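Local coordinates for phytochromobilin synthase (Solanum lycopersicum, PDB 6KME), which binds biliverdin IX alpha and probably reduces it with electrons from ferredoxin to phytochromobilin, the chromophore precursor of plant phytochromes, at residues E43-H47 with T48-P52; S185-P188 with H189-S192. The protein carries 1 engineered substitution. All blocks are in the same frame, centred on the assembly; numbering follows the deposited sequence.

Contact 1 (E43-H47 with T48-P52)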
# COMPACT_ATOMS: atom_id res chain seq x y z
N GLU A 43 -7.98 5.35 16.11
CA GLU A 43 -6.79 6.19 16.28
C GLU A 43 -6.86 7.43 15.40
O GLU A 43 -6.54 8.53 15.84
CB GLU A 43 -5.52 5.39 15.98
CG GLU A 43 -5.11 4.41 17.06
CD GLU A 43 -4.55 5.05 18.33
OE1 GLU A 43 -3.64 5.91 18.26
OE2 GLU A 43 -5.02 4.66 19.42
N THR A 44 -7.30 7.27 14.14
CA THR A 44 -7.39 8.42 13.25
C THR A 44 -8.31 9.49 13.83
O THR A 44 -8.00 10.69 13.77
CB THR A 44 -7.88 7.99 11.86
OG1 THR A 44 -7.15 6.84 11.43
CG2 THR A 44 -7.69 9.13 10.84
N ASN A 45 -9.43 9.08 14.43
CA ASN A 45 -10.36 10.05 15.00
C ASN A 45 -9.86 10.68 16.30
O ASN A 45 -10.58 11.51 16.86
CB ASN A 45 -11.72 9.39 15.22
CG ASN A 45 -12.55 9.35 13.94
OD1 ASN A 45 -12.46 10.24 13.09
ND2 ASN A 45 -13.36 8.31 13.79
N THR A 46 -8.68 10.34 16.81
CA THR A 46 -8.09 11.16 17.86
C THR A 46 -7.12 12.20 17.30
O THR A 46 -6.69 13.08 18.05
CB THR A 46 -7.39 10.30 18.92
OG1 THR A 46 -6.25 9.63 18.35
CG2 THR A 46 -8.35 9.27 19.50
N HIS A 47 -6.79 12.12 16.01
CA HIS A 47 -5.91 13.06 15.34
C HIS A 47 -6.65 14.01 14.40
O HIS A 47 -6.10 15.06 14.06
CB HIS A 47 -4.84 12.31 14.52
CG HIS A 47 -3.83 11.59 15.37
ND1 HIS A 47 -2.57 12.08 15.60
CD2 HIS A 47 -3.91 10.41 16.04
CE1 HIS A 47 -1.91 11.24 16.38
NE2 HIS A 47 -2.70 10.22 16.67
N THR A 48 -7.86 13.66 13.99
CA THR A 48 -8.67 14.46 13.08
C THR A 48 -10.09 13.93 13.19
O THR A 48 -10.42 13.19 14.12
CB THR A 48 -8.10 14.40 11.65
OG1 THR A 48 -8.81 15.33 10.81
CG2 THR A 48 -8.21 12.98 11.06
N LEU A 49 -10.96 14.32 12.26
CA LEU A 49 -12.31 13.78 12.20
C LEU A 49 -12.53 13.20 10.81
O LEU A 49 -12.51 13.94 9.82
CB LEU A 49 -13.36 14.85 12.52
CG LEU A 49 -14.80 14.33 12.46
CD1 LEU A 49 -14.98 13.11 13.36
CD2 LEU A 49 -15.78 15.42 12.83
N LEU A 50 -12.73 11.89 10.74
CA LEU A 50 -13.02 11.26 9.47
C LEU A 50 -14.45 11.58 9.03
O LEU A 50 -15.36 11.72 9.85
CB LEU A 50 -12.82 9.75 9.56
CG LEU A 50 -11.39 9.23 9.74
CD1 LEU A 50 -11.41 7.74 10.11
CD2 LEU A 50 -10.59 9.42 8.46
N SER A 51 -14.62 11.71 7.72
CA SER A 51 -15.95 11.83 7.16
C SER A 51 -16.16 10.71 6.14
O SER A 51 -15.18 10.18 5.60
CB SER A 51 -16.17 13.21 6.51
OG SER A 51 -15.20 13.47 5.51
N PRO A 52 -17.40 10.32 5.88
CA PRO A 52 -17.62 9.22 4.93
C PRO A 52 -17.19 9.61 3.53
O PRO A 52 -17.44 10.73 3.07
CB PRO A 52 -19.14 8.99 5.02
CG PRO A 52 -19.69 10.30 5.47
CD PRO A 52 -18.67 10.88 6.39
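The carboxyl-terminal turn of helix 34-47 passes into strand 51-63 here, and Thr44 and Asn45 of the helix meet Thr48, Leu49 and Leu50 of the link. Thr44 O still accepts in the helical manner: Thr48 N reaches it at 3.0 Å, although the angle at the hydrogen is a bent 135°, and His47 N shares the same oxygen. Beyond this the chain extends, and a side chain takes over from the backbone as acceptor. Asn45 OD1 receives the N-H of Leu50 at 2.9 Å in an almost straight bond (175° at the hydrogen), the donor lying close to the line of the amide C=O. Asn45 CG stands beside its own backbone N, chi1 -81°, which turns OD1 toward the chain leaving the helix. Asparagine suits the place because its short side chain carries a carbonyl that can stand in for a missing backbone acceptor. Next to this bond, Leu50 CD2 packs 3.8 Å from Thr44 CG2, the two side chains crossing at about a right angle. Thr48 CG2 meets Thr44 CG2 from another direction, 3.9 Å away. Threonine suits position 44 because it offers a methyl to the link and a hydroxyl to the helices, OG1 being hydrogen-bonded to Ala40 O and to Tyr202 OH of helix 188-211. Farther back, Thr46 OG1 bonds to Glu43 O at 2.8 Å, in the carbonyl plane on a lone pair. The whole is a helix carboxyl terminus leading into an edge strand, with a side-chain amide bridging the turn.

Contact 2 (S185-P188 with H189-S192); sequences SSSP and HNHS
Pro188, Ser187 and His191 dominate this helix amino terminus, where Ser187 is the N-cap of helix 188-211. Ser187 OG accepts from Asn190 N at 3.1 Å, which satisfies an amide that has no preceding turn to bond to. With OG set between the backbone N and the carbonyl carbon, chi1 73°, the hydroxyl faces the first turn; serine is short enough for this role. Ser187 O then takes His191 N at 3.0 Å. Pro188 suits the first helical position because it has no N-H to satisfy and its ring restrains phi; its carbonyl receives Ser192 N at 2.9 Å, tilted 26° from the carbonyl plane. The His191 ring extends back along the incoming loop, with CE1 3.5 Å from Ser186 CB, and Asn124 bonds to both, OD1 with His191 NE2 and ND2 with Ser186 OG. Asn190 supplies a further tie to the end of strand 180-185, and an alanine here would probably leave Ser185 O without this donor and the loop less firmly held against the helix. That tie is nearly straight, Asn190 ND2 giving its hydrogen to Ser185 O at 2.9 Å, with the oxygen only 2° out of the amide plane.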
# COMPACT_ATOMS: atom_id res chain seq x y z
N SER A 185 5.07 -18.41 8.44
CA SER A 185 4.03 -19.38 8.76
C SER A 185 3.16 -18.89 9.91
O SER A 185 3.64 -18.21 10.83
CB SER A 185 4.64 -20.73 9.12
OG SER A 185 5.15 -21.36 7.96
N SER A 186 1.89 -19.26 9.87
CA SER A 186 0.94 -18.73 10.85
C SER A 186 1.22 -19.30 12.23
O SER A 186 1.49 -20.50 12.38
CB SER A 186 -0.49 -19.06 10.43
OG SER A 186 -0.81 -18.45 9.18
N SER A 187 1.19 -18.44 13.23
CA SER A 187 1.28 -18.84 14.63
C SER A 187 0.77 -17.69 15.47
O SER A 187 0.73 -16.54 15.01
CB SER A 187 2.73 -19.19 15.03
OG SER A 187 3.54 -18.04 15.13
N PRO A 188 0.34 -17.96 16.71
CA PRO A 188 -0.06 -16.85 17.58
C PRO A 188 1.02 -15.80 17.76
O PRO A 188 0.72 -14.60 17.75
CB PRO A 188 -0.40 -17.56 18.90
CG PRO A 188 -0.80 -18.94 18.48
CD PRO A 188 0.08 -19.28 17.32
N HIS A 189 2.28 -16.22 17.92
CA HIS A 189 3.35 -15.24 18.11
C HIS A 189 3.53 -14.36 16.88
O HIS A 189 3.59 -13.13 16.98
CB HIS A 189 4.65 -15.96 18.45
CG HIS A 189 5.84 -15.05 18.42
ND1 HIS A 189 6.12 -14.15 19.43
CD2 HIS A 189 6.81 -14.88 17.49
CE1 HIS A 189 7.22 -13.48 19.12
NE2 HIS A 189 7.65 -13.90 17.95
N ASN A 190 3.61 -14.98 15.69
CA ASN A 190 3.85 -14.19 14.48
C ASN A 190 2.71 -13.21 14.22
O ASN A 190 2.94 -12.07 13.82
CB ASN A 190 4.05 -15.10 13.27
CG ASN A 190 5.43 -15.71 13.23
OD1 ASN A 190 6.34 -15.22 13.89
ND2 ASN A 190 5.60 -16.77 12.45
N HIS A 191 1.46 -13.65 14.43
CA HIS A 191 0.36 -12.72 14.20
C HIS A 191 0.31 -11.62 15.26
O HIS A 191 -0.06 -10.48 14.96
CB HIS A 191 -0.96 -13.49 14.14
CG HIS A 191 -1.15 -14.22 12.84
ND1 HIS A 191 -1.52 -15.55 12.78
CD2 HIS A 191 -1.02 -13.81 11.56
CE1 HIS A 191 -1.61 -15.92 11.51
NE2 HIS A 191 -1.31 -14.88 10.75
N SER A 192 0.69 -11.95 16.50
CA SER A 192 0.81 -10.92 17.53
C SER A 192 1.85 -9.87 17.14
O SER A 192 1.62 -8.67 17.31
CB SER A 192 1.16 -11.57 18.87
OG SER A 192 1.50 -10.59 19.84

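In the fold
Contact 1 comes first along the chain and closes well before contact 2 opens; their centres are 30 Å apart, and the nearest atoms are about 15 Å apart. Both are junctions between a helix and the seven-stranded antiparallel sheet, but in opposite senses: contact 1 leads from helix 34-47 into strand 51-63, contact 2 from strand 180-185 into helix 188-211. These two strands are the outermost of the sheet. Helix 188-211 also joins the two contacts, because contact 2 starts it while its later residues Tyr202 and Asp210 bond to Thr44 and His47 of contact 1. Both junctions lie at the sheet's margins, away from the biliverdin pocket, and connect sheet to helices.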